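Local coordinates for protein immunomodulatory active chitinase (Trichuris suis, PDB 6G9C) that probably binds and hydrolyses chitin as a family 18 glycosidase, and displays immunomodulatory properties in inflammatory lung disease, at residues Q44-N49 and E301-A306; I309-V314 and D371-L376; C315-S320 and L335-Q340. All blocks are in the same frame, centred on the assembly; numbering follows the deposited sequence.

All three contacts lie on one side of the chain; contacts 1 and 2 join the TIM barrel to its alpha+beta insertion domain. Contact 2 is the buried one: the start of helix 311-319 leans on the loop after the last barrel strand, and main-chain carbonyls and a bridging water supply the polar part. Contact 1 is nearer the surface and rests on flat groups covered by apolar carbons; it is tied to contact 2 by the salt bridge of Arg46 to Asp371 and by Tyr302 N, held by Glu313 OE2. Contact 3 follows the same helix outward, lies wholly within the insertion domain, and pairs leucine packing with a lysine-glutamine bond at the surface.

Contact 1: Q44-N49 and E301-A306; sequences QYRPGN and EYLREA
Arg46 and Pro47, in the loop after the first strand of the TIM barrel, pack against Tyr302, Leu303 and Arg304 of the alpha+beta domain that many family 18 chitinases insert into the barrel. The joint is built from flat groups and apolar carbons. Pro47 lays its ring on one face of the Arg304 guanidinium: its CD stands over the centre of that group, while CG comes 3.4 Å from NH2. Arg304 gets there with an extended chain from CG to NE, approaching the proline from the opposite direction. The same Pro47 CG is 3.8 Å from Tyr302 CD2, and the proline carbonyl comes in at the edge of the tyrosine ring, in its plane, with O 3.2 Å from CD2 and 3.3 Å from CE2. That ring also meets two others edge-to-face, Tyr312 of helix 311-319 and Phe379 of the loop after the last barrel strand.

Deeper in, the Arg46 chain bends about CB-CG (chi2 -139°) and brings its guanidinium up against Leu303. A salt bridge from NH1 to Asp371 fixes the far end, and Tyr312 and Tyr372 also pack on the arginine. From 301-306 the cover comes from one methyl: Leu303 CD2 sits over one face, offset toward the rim, 3.4 Å from Arg46 NE and 3.5 Å from its CZ.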
ATOM      1  N   GLN A  44     -14.550  12.702  11.375  1.00 30.64           N
ATOM      2  CA  GLN A  44     -14.495  11.715  12.439  1.00 32.85           C
ATOM      3  C   GLN A  44     -15.132  12.203  13.723  1.00 41.22           C
ATOM      4  O   GLN A  44     -15.347  11.393  14.629  1.00 39.18           O
ATOM      5  CB  GLN A  44     -13.044  11.340  12.750  1.00 35.27           C
ATOM      6  CG  GLN A  44     -12.194  12.564  13.125  1.00 37.23           C
ATOM      7  CD  GLN A  44     -10.841  12.210  13.711  1.00 34.01           C
ATOM      8  OE1 GLN A  44     -10.726  11.329  14.563  1.00 36.58           O
ATOM      9  NE2 GLN A  44      -9.809  12.922  13.277  1.00 39.42           N
ATOM     10  N   TYR A  45     -15.406  13.499  13.848  1.00 37.54           N
ATOM     11  CA  TYR A  45     -15.975  14.016  15.083  1.00 42.41           C
ATOM     12  C   TYR A  45     -17.491  14.153  15.032  1.00 38.25           C
ATOM     13  O   TYR A  45     -18.100  14.488  16.052  1.00 39.75           O
ATOM     14  CB  TYR A  45     -15.334  15.369  15.430  1.00 39.66           C
ATOM     15  CG  TYR A  45     -13.827  15.273  15.609  1.00 40.42           C
ATOM     16  CD1 TYR A  45     -13.277  14.435  16.569  1.00 40.55           C
ATOM     17  CD2 TYR A  45     -12.959  16.007  14.804  1.00 40.22           C
ATOM     18  CE1 TYR A  45     -11.899  14.329  16.735  1.00 43.84           C
ATOM     19  CE2 TYR A  45     -11.570  15.913  14.965  1.00 40.06           C
ATOM     20  CZ  TYR A  45     -11.057  15.076  15.934  1.00 43.81           C
ATOM     21  OH  TYR A  45      -9.701  14.977  16.100  1.00 45.98           O
ATOM     22  N   ARG A  46     -18.115  13.892  13.887  1.00 40.12           N
ATOM     23  CA  ARG A  46     -19.566  13.961  13.819  1.00 35.91           C
ATOM     24  C   ARG A  46     -20.198  12.793  14.575  1.00 43.29           C
ATOM     25  O   ARG A  46     -19.627  11.701  14.633  1.00 41.76           O
ATOM     26  CB  ARG A  46     -20.035  13.941  12.374  1.00 33.04           C
ATOM     27  CG  ARG A  46     -19.270  14.901  11.526  1.00 35.44           C
ATOM     28  CD  ARG A  46     -20.154  15.620  10.556  1.00 31.93           C
ATOM     29  NE  ARG A  46     -19.428  16.766  10.029  1.00 37.18           N
ATOM     30  CZ  ARG A  46     -18.896  16.828   8.815  1.00 32.36           C
ATOM     31  NH1 ARG A  46     -19.026  15.821   7.968  1.00 33.44           N
ATOM     32  NH2 ARG A  46     -18.247  17.922   8.447  1.00 33.77           N
ATOM     33  N   PRO A  47     -21.374  13.003  15.161  1.00 41.27           N
ATOM     34  CA  PRO A  47     -21.999  11.961  15.982  1.00 41.42           C
ATOM     35  C   PRO A  47     -22.721  10.914  15.144  1.00 37.91           C
ATOM     36  O   PRO A  47     -23.056  11.134  13.979  1.00 36.40           O
ATOM     37  CB  PRO A  47     -22.997  12.748  16.837  1.00 40.65           C
ATOM     38  CG  PRO A  47     -23.402  13.878  15.927  1.00 37.75           C
ATOM     39  CD  PRO A  47     -22.170  14.244  15.139  1.00 38.02           C
ATOM     40  N   GLY A  48     -22.949   9.759  15.779  1.00 44.86           N
ATOM     41  CA  GLY A  48     -23.857   8.743  15.250  1.00 40.64           C
ATOM     42  C   GLY A  48     -23.527   8.342  13.826  1.00 41.18           C
ATOM     43  O   GLY A  48     -22.369   8.086  13.481  1.00 36.23           O
ATOM     44  N   ASN A  49     -24.555   8.311  12.973  1.00 37.38           N
ATOM     45  CA  ASN A  49     -24.406   7.867  11.592  1.00 38.51           C
ATOM     46  C   ASN A  49     -23.803   8.933  10.689  1.00 39.09           C
ATOM     47  O   ASN A  49     -23.617   8.676   9.492  1.00 36.83           O
ATOM     48  CB  ASN A  49     -25.761   7.401  11.034  1.00 37.88           C
ATOM     49  CG  ASN A  49     -26.252   6.117  11.686  1.00 43.62           C
ATOM     50  OD1 ASN A  49     -25.465   5.341  12.233  1.00 43.62           O
ATOM     51  ND2 ASN A  49     -27.567   5.886  11.635  1.00 44.79           N
ATOM     52  N   GLU A 301     -28.085  18.967  13.042  1.00 42.09           N
ATOM     53  CA  GLU A 301     -27.790  17.962  14.064  1.00 41.07           C
ATOM     54  C   GLU A 301     -26.359  17.436  13.974  1.00 46.00           C
ATOM     55  O   GLU A 301     -25.693  17.257  15.001  1.00 43.33           O
ATOM     56  CB  GLU A 301     -28.787  16.802  13.957  1.00 44.53           C
ATOM     57  CG  GLU A 301     -28.583  15.705  15.012  1.00 55.26           C
ATOM     58  CD  GLU A 301     -29.624  14.581  14.935  1.00 64.76           C
ATOM     59  OE1 GLU A 301     -30.651  14.750  14.236  1.00 57.10           O
ATOM     60  OE2 GLU A 301     -29.416  13.533  15.592  1.00 69.04           O
ATOM     61  N   TYR A 302     -25.867  17.170  12.763  1.00 40.70           N
ATOM     62  CA  TYR A 302     -24.558  16.545  12.600  1.00 36.36           C
ATOM     63  C   TYR A 302     -23.451  17.537  12.256  1.00 40.36           C
ATOM     64  O   TYR A 302     -22.369  17.466  12.840  1.00 39.71           O
ATOM     65  CB  TYR A 302     -24.632  15.442  11.532  1.00 36.56           C
ATOM     66  CG  TYR A 302     -25.589  14.314  11.898  1.00 35.56           C
ATOM     67  CD1 TYR A 302     -26.937  14.382  11.559  1.00 35.37           C
ATOM     68  CD2 TYR A 302     -25.144  13.185  12.583  1.00 34.43           C
ATOM     69  CE1 TYR A 302     -27.814  13.359  11.893  1.00 35.62           C
ATOM     70  CE2 TYR A 302     -26.025  12.144  12.927  1.00 37.41           C
ATOM     71  CZ  TYR A 302     -27.353  12.241  12.574  1.00 35.91           C
ATOM     72  OH  TYR A 302     -28.239  11.223  12.907  1.00 36.36           O
ATOM     73  N   LEU A 303     -23.688  18.480  11.339  1.00 35.84           N
ATOM     74  CA  LEU A 303     -22.622  19.412  10.976  1.00 40.32           C
ATOM     75  C   LEU A 303     -22.404  20.476  12.045  1.00 42.46           C
ATOM     76  O   LEU A 303     -21.277  20.951  12.206  1.00 37.93           O
ATOM     77  CB  LEU A 303     -22.911  20.080   9.630  1.00 30.89           C
ATOM     78  CG  LEU A 303     -23.012  19.205   8.377  1.00 41.12           C
ATOM     79  CD1 LEU A 303     -22.575  19.962   7.144  1.00 31.64           C
ATOM     80  CD2 LEU A 303     -22.229  17.917   8.514  1.00 47.29           C
ATOM     81  N   ARG A 304     -23.456  20.862  12.771  1.00 34.81           N
ATOM     82  CA  ARG A 304     -23.354  21.805  13.889  1.00 45.31           C
ATOM     83  C   ARG A 304     -22.630  23.086  13.478  1.00 47.66           C
ATOM     84  O   ARG A 304     -21.734  23.575  14.168  1.00 47.73           O
ATOM     85  CB  ARG A 304     -22.659  21.165  15.091  1.00 48.80           C
ATOM     86  CG  ARG A 304     -23.339  19.924  15.640  1.00 52.18           C
ATOM     87  CD  ARG A 304     -22.287  19.031  16.268  1.00 63.75           C
ATOM     88  NE  ARG A 304     -22.845  17.966  17.093  1.00 76.75           N
ATOM     89  CZ  ARG A 304     -22.109  17.051  17.718  1.00 85.55           C
ATOM     90  NH1 ARG A 304     -20.786  17.075  17.609  1.00 86.39           N
ATOM     91  NH2 ARG A 304     -22.696  16.115  18.456  1.00 88.11           N
ATOM     92  N   GLU A 305     -23.024  23.633  12.335  1.00 37.07           N
ATOM     93  CA  GLU A 305     -22.450  24.883  11.851  1.00 39.14           C
ATOM     94  C   GLU A 305     -23.558  25.685  11.185  1.00 36.19           C
ATOM     95  O   GLU A 305     -24.029  25.315  10.108  1.00 38.15           O
ATOM     96  CB  GLU A 305     -21.304  24.621  10.882  1.00 40.27           C
ATOM     97  CG  GLU A 305     -20.636  25.885  10.375  1.00 51.95           C
ATOM     98  CD  GLU A 305     -19.613  25.603   9.302  1.00 57.26           C
ATOM     99  OE1 GLU A 305     -19.220  24.426   9.149  1.00 61.07           O
ATOM    100  OE2 GLU A 305     -19.205  26.558   8.607  1.00 55.23           O
ATOM    101  N   ALA A 306     -23.982  26.767  11.827  1.00 34.99           N
ATOM    102  CA  ALA A 306     -25.053  27.576  11.264  1.00 37.53           C
ATOM    103  C   ALA A 306     -24.696  28.021   9.848  1.00 37.35           C
ATOM    104  O   ALA A 306     -23.551  28.387   9.561  1.00 38.23           O
ATOM    105  CB  ALA A 306     -25.340  28.779  12.162  1.00 39.18           C
TER

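Contact 2: I309-V314 and D371-L376; sequences ISYYEV and DYDDFL. With EDO (1,2-ethanediol), chain C.
Tyr312, in the first turn of helix 311-319 of the insertion domain, reaches across to Asp371, Tyr372 and Asp373 in the loop that follows the last strand of the TIM barrel. Its CG lies between the backbone N and the carbonyl carbon (chi1 64°), which carries the ring over Ser310 OG and brings its CD2 and CE2 to the loop's carbonyls. Asp371 O lies at the ring edge, in plane, 3.3 Å from CE2; Asp373 O is equally close to CD2. A water accepts from Tyr312 OH and donates to Asp371 O, both at 2.7 Å, so it bridges the tyrosine tip to the loop. Tyr312 N adds a weak hydrogen bond to Tyr372 O, 3.4 Å long.

Tyr311 takes the other course: with CG anti to N (chi1 175°), its ring runs alongside Asp373, the planes 65° apart, and its hydroxyl bonds to His383. Asp373 is itself held by the amides of Leu390 and Ile391. Ser310 and Glu313 close a capping box at the helix start, Ser310 OG accepting from Glu313 N and Glu313 OE1 accepting from Ser310 N. At the far end of Tyr372, OH is hydrogen-bonded to 1,2-ethanediol O1 at 2.7 Å, with O1 in the plane of the ring.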
ATOM      1  N   ILE A 309     -25.589  22.687   5.662  1.00 25.38           N
ATOM      2  CA  ILE A 309     -26.343  21.448   5.854  1.00 27.28           C
ATOM      3  C   ILE A 309     -25.727  20.411   4.931  1.00 26.02           C
ATOM      4  O   ILE A 309     -25.212  20.747   3.861  1.00 25.64           O
ATOM      5  CB  ILE A 309     -27.854  21.635   5.563  1.00 29.66           C
ATOM      6  CG1 ILE A 309     -28.667  20.381   5.957  1.00 24.71           C
ATOM      7  CG2 ILE A 309     -28.090  21.943   4.074  1.00 26.51           C
ATOM      8  CD1 ILE A 309     -30.202  20.634   6.058  1.00 26.00           C
ATOM      9  N   SER A 310     -25.764  19.147   5.348  1.00 27.52           N
ATOM     10  CA  SER A 310     -25.306  18.069   4.481  1.00 30.72           C
ATOM     11  C   SER A 310     -26.476  17.488   3.687  1.00 30.89           C
ATOM     12  O   SER A 310     -27.638  17.619   4.067  1.00 30.07           O
ATOM     13  CB  SER A 310     -24.654  16.957   5.297  1.00 27.74           C
ATOM     14  OG  SER A 310     -25.658  16.270   6.046  1.00 29.65           O
ATOM     15  N   TYR A 311     -26.151  16.814   2.580  1.00 25.99           N
ATOM     16  CA  TYR A 311     -27.203  16.162   1.810  1.00 28.86           C
ATOM     17  C   TYR A 311     -27.986  15.169   2.666  1.00 30.74           C
ATOM     18  O   TYR A 311     -29.222  15.104   2.590  1.00 28.28           O
ATOM     19  CB  TYR A 311     -26.625  15.465   0.575  1.00 25.83           C
ATOM     20  CG  TYR A 311     -27.686  14.687  -0.154  1.00 27.26           C
ATOM     21  CD1 TYR A 311     -28.732  15.337  -0.788  1.00 27.45           C
ATOM     22  CD2 TYR A 311     -27.679  13.298  -0.171  1.00 28.70           C
ATOM     23  CE1 TYR A 311     -29.752  14.617  -1.430  1.00 28.45           C
ATOM     24  CE2 TYR A 311     -28.674  12.589  -0.809  1.00 30.08           C
ATOM     25  CZ  TYR A 311     -29.703  13.253  -1.445  1.00 31.06           C
ATOM     26  OH  TYR A 311     -30.705  12.547  -2.089  1.00 37.28           O
ATOM     27  N   TYR A 312     -27.299  14.379   3.493  1.00 27.76           N
ATOM     28  CA  TYR A 312     -28.065  13.410   4.272  1.00 28.82           C
ATOM     29  C   TYR A 312     -28.944  14.099   5.318  1.00 29.63           C
ATOM     30  O   TYR A 312     -29.996  13.567   5.692  1.00 30.30           O
ATOM     31  CB  TYR A 312     -27.130  12.364   4.899  1.00 32.89           C
ATOM     32  CG  TYR A 312     -26.119  12.845   5.926  1.00 31.56           C
ATOM     33  CD1 TYR A 312     -26.485  13.048   7.260  1.00 31.11           C
ATOM     34  CD2 TYR A 312     -24.777  13.039   5.576  1.00 31.11           C
ATOM     35  CE1 TYR A 312     -25.549  13.457   8.211  1.00 35.20           C
ATOM     36  CE2 TYR A 312     -23.841  13.447   6.521  1.00 29.15           C
ATOM     37  CZ  TYR A 312     -24.228  13.653   7.833  1.00 32.82           C
ATOM     38  OH  TYR A 312     -23.295  14.062   8.776  1.00 29.19           O
ATOM     39  N   GLU A 313     -28.548  15.285   5.783  1.00 29.52           N
ATOM     40  CA  GLU A 313     -29.402  16.046   6.689  1.00 30.06           C
ATOM     41  C   GLU A 313     -30.611  16.614   5.955  1.00 34.70           C
ATOM     42  O   GLU A 313     -31.704  16.709   6.527  1.00 34.73           O
ATOM     43  CB  GLU A 313     -28.600  17.172   7.343  1.00 29.80           C
ATOM     44  CG  GLU A 313     -27.785  16.755   8.551  1.00 29.55           C
ATOM     45  CD  GLU A 313     -26.826  17.854   8.979  1.00 35.21           C
ATOM     46  OE1 GLU A 313     -26.573  18.759   8.157  1.00 32.68           O
ATOM     47  OE2 GLU A 313     -26.337  17.819  10.127  1.00 36.47           O
ATOM     48  N   VAL A 314     -30.430  17.016   4.693  1.00 32.00           N
ATOM     49  CA  VAL A 314     -31.581  17.384   3.866  1.00 28.50           C
ATOM     50  C   VAL A 314     -32.544  16.209   3.759  1.00 30.20           C
ATOM     51  O   VAL A 314     -33.766  16.373   3.868  1.00 31.97           O
ATOM     52  CB  VAL A 314     -31.124  17.858   2.472  1.00 29.74           C
ATOM     53  CG1 VAL A 314     -32.338  17.945   1.518  1.00 28.64           C
ATOM     54  CG2 VAL A 314     -30.366  19.203   2.573  1.00 24.66           C
ATOM     55  N   ASP A 371     -18.025  12.946   3.001  1.00 26.99           N
ATOM     56  CA  ASP A 371     -18.743  12.744   4.251  1.00 29.89           C
ATOM     57  C   ASP A 371     -20.055  13.512   4.319  1.00 28.27           C
ATOM     58  O   ASP A 371     -20.758  13.404   5.325  1.00 31.12           O
ATOM     59  CB  ASP A 371     -17.861  13.130   5.439  1.00 26.34           C
ATOM     60  CG  ASP A 371     -17.191  14.485   5.248  1.00 32.08           C
ATOM     61  OD1 ASP A 371     -17.846  15.516   5.526  1.00 31.19           O
ATOM     62  OD2 ASP A 371     -16.020  14.506   4.810  1.00 28.88           O
ATOM     63  N   TYR A 372     -20.409  14.266   3.278  1.00 25.40           N
ATOM     64  CA  TYR A 372     -21.711  14.929   3.260  1.00 28.96           C
ATOM     65  C   TYR A 372     -22.772  14.152   2.493  1.00 29.19           C
ATOM     66  O   TYR A 372     -23.964  14.453   2.630  1.00 28.19           O
ATOM     67  CB  TYR A 372     -21.594  16.319   2.646  1.00 26.76           C
ATOM     68  CG  TYR A 372     -20.788  17.321   3.428  1.00 25.92           C
ATOM     69  CD1 TYR A 372     -20.739  17.302   4.821  1.00 29.56           C
ATOM     70  CD2 TYR A 372     -20.081  18.312   2.757  1.00 24.62           C
ATOM     71  CE1 TYR A 372     -19.993  18.274   5.523  1.00 30.45           C
ATOM     72  CE2 TYR A 372     -19.345  19.255   3.433  1.00 30.34           C
ATOM     73  CZ  TYR A 372     -19.308  19.243   4.808  1.00 34.00           C
ATOM     74  OH  TYR A 372     -18.559  20.218   5.439  1.00 33.91           O
ATOM     75  N   ASP A 373     -22.367  13.179   1.681  1.00 27.26           N
ATOM     76  CA  ASP A 373     -23.299  12.310   0.987  1.00 26.04           C
ATOM     77  C   ASP A 373     -23.942  11.353   1.993  1.00 26.48           C
ATOM     78  O   ASP A 373     -23.494  11.212   3.136  1.00 32.73           O
ATOM     79  CB  ASP A 373     -22.555  11.534  -0.098  1.00 28.23           C
ATOM     80  CG  ASP A 373     -23.446  11.022  -1.222  1.00 30.45           C
ATOM     81  OD1 ASP A 373     -24.696  11.115  -1.173  1.00 32.59           O
ATOM     82  OD2 ASP A 373     -22.854  10.488  -2.188  1.00 29.41           O
ATOM     83  N   ASP A 374     -24.990  10.671   1.554  1.00 28.89           N
ATOM     84  CA  ASP A 374     -25.587   9.591   2.352  1.00 30.54           C
ATOM     85  C   ASP A 374     -24.681   8.364   2.231  1.00 33.37           C
ATOM     86  O   ASP A 374     -24.967   7.406   1.516  1.00 33.87           O
ATOM     87  CB  ASP A 374     -27.012   9.312   1.878  1.00 30.80           C
ATOM     88  CG  ASP A 374     -27.841   8.479   2.877  1.00 39.54           C
ATOM     89  OD1 ASP A 374     -27.532   8.454   4.092  1.00 39.48           O
ATOM     90  OD2 ASP A 374     -28.835   7.856   2.433  1.00 37.95           O
ATOM     91  N   PHE A 375     -23.536   8.422   2.922  1.00 32.45           N
ATOM     92  CA  PHE A 375     -22.503   7.411   2.688  1.00 32.00           C
ATOM     93  C   PHE A 375     -22.825   6.064   3.328  1.00 38.69           C
ATOM     94  O   PHE A 375     -22.251   5.049   2.915  1.00 40.77           O
ATOM     95  CB  PHE A 375     -21.129   7.910   3.165  1.00 30.46           C
ATOM     96  CG  PHE A 375     -21.082   8.290   4.613  1.00 33.83           C
ATOM     97  CD1 PHE A 375     -21.391   9.584   5.007  1.00 31.31           C
ATOM     98  CD2 PHE A 375     -20.710   7.360   5.579  1.00 35.85           C
ATOM     99  CE1 PHE A 375     -21.346   9.951   6.340  1.00 30.79           C
ATOM    100  CE2 PHE A 375     -20.659   7.716   6.920  1.00 39.09           C
ATOM    101  CZ  PHE A 375     -20.979   9.021   7.299  1.00 34.76           C
ATOM    102  N   LEU A 376     -23.722   6.018   4.313  1.00 35.82           N
ATOM    103  CA  LEU A 376     -24.201   4.734   4.819  1.00 41.86           C
ATOM    104  C   LEU A 376     -25.480   4.279   4.141  1.00 46.32           C
ATOM    105  O   LEU A 376     -25.923   3.152   4.387  1.00 45.33           O
ATOM    106  CB  LEU A 376     -24.450   4.790   6.333  1.00 43.57           C
ATOM    107  CG  LEU A 376     -23.297   5.184   7.265  1.00 54.84           C
ATOM    108  CD1 LEU A 376     -23.769   5.105   8.720  1.00 61.13           C
ATOM    109  CD2 LEU A 376     -22.046   4.330   7.040  1.00 47.64           C
TER
HETATM  110  C1  EDO C 501     -18.680  23.184   3.430  1.00 30.07           C
HETATM  111  O1  EDO C 501     -17.701  22.272   3.930  1.00 29.50           O
HETATM  112  C2  EDO C 501     -19.509  23.594   4.636  1.00 46.85           C
HETATM  113  O2  EDO C 501     -18.720  24.312   5.593  1.00 58.43           O
HETATM  114  O   HOH W   1     -20.764  13.439   8.040  1.00 32.33           O

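Contact 3: C315-S320 and L335-Q340; sequences CQKLSS and LVQGNQ
Leu318 and Leu335 make the tight end of this contact: CD2 of the first is only 3.5 Å from CD1 of the second, closer than two methyls usually come. Leu335 points from the strand toward the helix; with CG anti to N (chi1 -166°), its two methyls part between two neighbouring side chains. While CD1 meets Leu318, CD2 lies 3.9 Å from Lys317 CB and 4.1 Å from Lys317 CD, so the apolar stem of the lysine joins the packing. Ala322 and Tyr344 also press on this buried leucine.

The two elements belong to the alpha+beta insertion domain of the family 18 fold: helix 311-319 lies across the hairpin of strands 332-337 and 340-343, and the short segments' axes cross at 51°, 9.8 Å apart. A type II' turn from Gln337 to Gln340 links the two strands, with Gly338 at positive phi at its first corner. Elsewhere on the helix, Cys315 is disulfide-bonded to Cys380.

Toward solvent the packing gives way to polar ends. Lys317 and Gln337 cross at about a right angle; the lysine runs straight until its last torsion, where it bends (chi4 -53°) and brings NZ to Gln337 OE1. That hydrogen bond is 3.0 Å long and uses an in-plane lone pair of the amide oxygen. The amide's other arm does less: Gln337 NE2 merely lies 3.9 Å from Lys317 CB. Exposed Ser320 comes no nearer to the glutamine than 4.1 Å, from its CB to Gln337 NE2.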
ATOM      1  N   CYS A 315     -32.013  15.001   3.550  1.00 29.52           N
ATOM      2  CA  CYS A 315     -32.882  13.831   3.486  1.00 30.68           C
ATOM      3  C   CYS A 315     -33.696  13.681   4.764  1.00 37.10           C
ATOM      4  O   CYS A 315     -34.899  13.384   4.713  1.00 34.92           O
ATOM      5  CB  CYS A 315     -32.040  12.583   3.234  1.00 37.29           C
ATOM      6  SG  CYS A 315     -31.614  12.354   1.504  1.00 40.61           S
ATOM      7  N   GLN A 316     -33.050  13.871   5.919  1.00 36.67           N
ATOM      8  CA  GLN A 316     -33.752  13.808   7.199  1.00 34.26           C
ATOM      9  C   GLN A 316     -34.878  14.834   7.257  1.00 38.85           C
ATOM     10  O   GLN A 316     -35.968  14.542   7.759  1.00 43.15           O
ATOM     11  CB  GLN A 316     -32.753  14.015   8.342  1.00 35.76           C
ATOM     12  CG  GLN A 316     -33.262  13.713   9.747  1.00 53.34           C
ATOM     13  CD  GLN A 316     -32.124  13.479  10.744  1.00 63.40           C
ATOM     14  OE1 GLN A 316     -31.890  12.353  11.189  1.00 64.14           O
ATOM     15  NE2 GLN A 316     -31.416  14.548  11.096  1.00 69.15           N
ATOM     16  N   LYS A 317     -34.645  16.040   6.733  1.00 32.28           N
ATOM     17  CA  LYS A 317     -35.701  17.055   6.762  1.00 33.28           C
ATOM     18  C   LYS A 317     -36.804  16.770   5.749  1.00 35.11           C
ATOM     19  O   LYS A 317     -37.981  17.042   6.024  1.00 39.84           O
ATOM     20  CB  LYS A 317     -35.096  18.443   6.530  1.00 32.88           C
ATOM     21  CG  LYS A 317     -34.233  18.930   7.686  1.00 37.55           C
ATOM     22  CD  LYS A 317     -33.742  20.348   7.440  1.00 41.94           C
ATOM     23  CE  LYS A 317     -32.993  20.886   8.649  1.00 39.32           C
ATOM     24  NZ  LYS A 317     -33.815  20.758   9.892  1.00 35.23           N
ATOM     25  N   LEU A 318     -36.461  16.202   4.594  1.00 31.04           N
ATOM     26  CA  LEU A 318     -37.492  15.763   3.656  1.00 32.85           C
ATOM     27  C   LEU A 318     -38.409  14.720   4.290  1.00 40.41           C
ATOM     28  O   LEU A 318     -39.634  14.752   4.101  1.00 40.77           O
ATOM     29  CB  LEU A 318     -36.832  15.203   2.393  1.00 35.68           C
ATOM     30  CG  LEU A 318     -36.295  16.285   1.459  1.00 40.43           C
ATOM     31  CD1 LEU A 318     -35.478  15.671   0.333  1.00 34.51           C
ATOM     32  CD2 LEU A 318     -37.463  17.091   0.925  1.00 41.08           C
ATOM     33  N   SER A 319     -37.835  13.786   5.053  1.00 40.50           N
ATOM     34  CA  SER A 319     -38.655  12.818   5.772  1.00 43.61           C
ATOM     35  C   SER A 319     -39.565  13.492   6.788  1.00 52.27           C
ATOM     36  O   SER A 319     -40.660  12.986   7.064  1.00 54.14           O
ATOM     37  CB  SER A 319     -37.764  11.790   6.464  1.00 42.75           C
ATOM     38  OG  SER A 319     -36.957  11.127   5.514  1.00 54.68           O
ATOM     39  N   SER A 320     -39.136  14.618   7.353  1.00 45.50           N
ATOM     40  CA  SER A 320     -39.907  15.352   8.347  1.00 44.92           C
ATOM     41  C   SER A 320     -40.893  16.334   7.726  1.00 49.64           C
ATOM     42  O   SER A 320     -41.490  17.134   8.453  1.00 55.91           O
ATOM     43  CB  SER A 320     -38.971  16.100   9.298  1.00 55.31           C
ATOM     44  OG  SER A 320     -38.143  15.196  10.003  1.00 59.39           O
ATOM     45  N   LEU A 335     -34.704  23.879  -0.414  1.00 30.96           N
ATOM     46  CA  LEU A 335     -35.504  23.253   0.629  1.00 29.52           C
ATOM     47  C   LEU A 335     -36.043  24.335   1.548  1.00 32.59           C
ATOM     48  O   LEU A 335     -35.302  25.245   1.944  1.00 35.85           O
ATOM     49  CB  LEU A 335     -34.660  22.254   1.429  1.00 29.62           C
ATOM     50  CG  LEU A 335     -35.459  21.305   2.315  1.00 35.96           C
ATOM     51  CD1 LEU A 335     -35.954  20.162   1.460  1.00 38.77           C
ATOM     52  CD2 LEU A 335     -34.625  20.782   3.463  1.00 40.71           C
ATOM     53  N   VAL A 336     -37.327  24.248   1.872  1.00 29.15           N
ATOM     54  CA  VAL A 336     -37.968  25.173   2.799  1.00 27.35           C
ATOM     55  C   VAL A 336     -38.616  24.362   3.910  1.00 37.02           C
ATOM     56  O   VAL A 336     -39.367  23.416   3.638  1.00 38.20           O
ATOM     57  CB  VAL A 336     -39.014  26.057   2.099  1.00 32.81           C
ATOM     58  CG1 VAL A 336     -39.512  27.127   3.062  1.00 38.26           C
ATOM     59  CG2 VAL A 336     -38.434  26.684   0.837  1.00 35.52           C
ATOM     60  N   GLN A 337     -38.340  24.744   5.158  1.00 34.40           N
ATOM     61  CA  GLN A 337     -38.959  24.108   6.323  1.00 37.92           C
ATOM     62  C   GLN A 337     -39.199  25.206   7.354  1.00 33.63           C
ATOM     63  O   GLN A 337     -38.264  25.617   8.049  1.00 34.09           O
ATOM     64  CB  GLN A 337     -38.063  23.004   6.868  1.00 41.21           C
ATOM     65  CG  GLN A 337     -38.634  22.197   8.017  1.00 42.51           C
ATOM     66  CD  GLN A 337     -37.580  21.280   8.630  1.00 46.53           C
ATOM     67  OE1 GLN A 337     -36.497  21.729   9.028  1.00 47.30           O
ATOM     68  NE2 GLN A 337     -37.884  19.998   8.691  1.00 49.13           N
ATOM     69  N   GLY A 338     -40.442  25.682   7.440  1.00 36.75           N
ATOM     70  CA  GLY A 338     -40.718  26.822   8.305  1.00 39.11           C
ATOM     71  C   GLY A 338     -39.975  28.035   7.778  1.00 37.38           C
ATOM     72  O   GLY A 338     -40.088  28.389   6.599  1.00 41.41           O
ATOM     73  N   ASN A 339     -39.180  28.677   8.638  1.00 39.30           N
ATOM     74  CA  ASN A 339     -38.380  29.823   8.219  1.00 43.35           C
ATOM     75  C   ASN A 339     -36.948  29.438   7.867  1.00 39.33           C
ATOM     76  O   ASN A 339     -36.078  30.310   7.778  1.00 39.93           O
ATOM     77  CB  ASN A 339     -38.402  30.921   9.288  1.00 44.08           C
ATOM     78  CG  ASN A 339     -37.747  30.506  10.594  1.00 44.52           C
ATOM     79  OD1 ASN A 339     -37.154  29.433  10.705  1.00 43.50           O
ATOM     80  ND2 ASN A 339     -37.856  31.371  11.600  1.00 47.49           N
ATOM     81  N   GLN A 340     -36.685  28.151   7.660  1.00 37.30           N
ATOM     82  CA  GLN A 340     -35.373  27.676   7.249  1.00 33.04           C
ATOM     83  C   GLN A 340     -35.377  27.380   5.751  1.00 35.68           C
ATOM     84  O   GLN A 340     -36.277  26.700   5.248  1.00 34.49           O
ATOM     85  CB  GLN A 340     -34.974  26.428   8.042  1.00 34.96           C
ATOM     86  CG  GLN A 340     -34.979  26.619   9.560  1.00 35.49           C
ATOM     87  CD  GLN A 340     -33.903  27.596  10.025  1.00 38.28           C
ATOM     88  OE1 GLN A 340     -32.720  27.249  10.088  1.00 38.07           O
ATOM     89  NE2 GLN A 340     -34.312  28.820  10.357  1.00 38.85           N
TER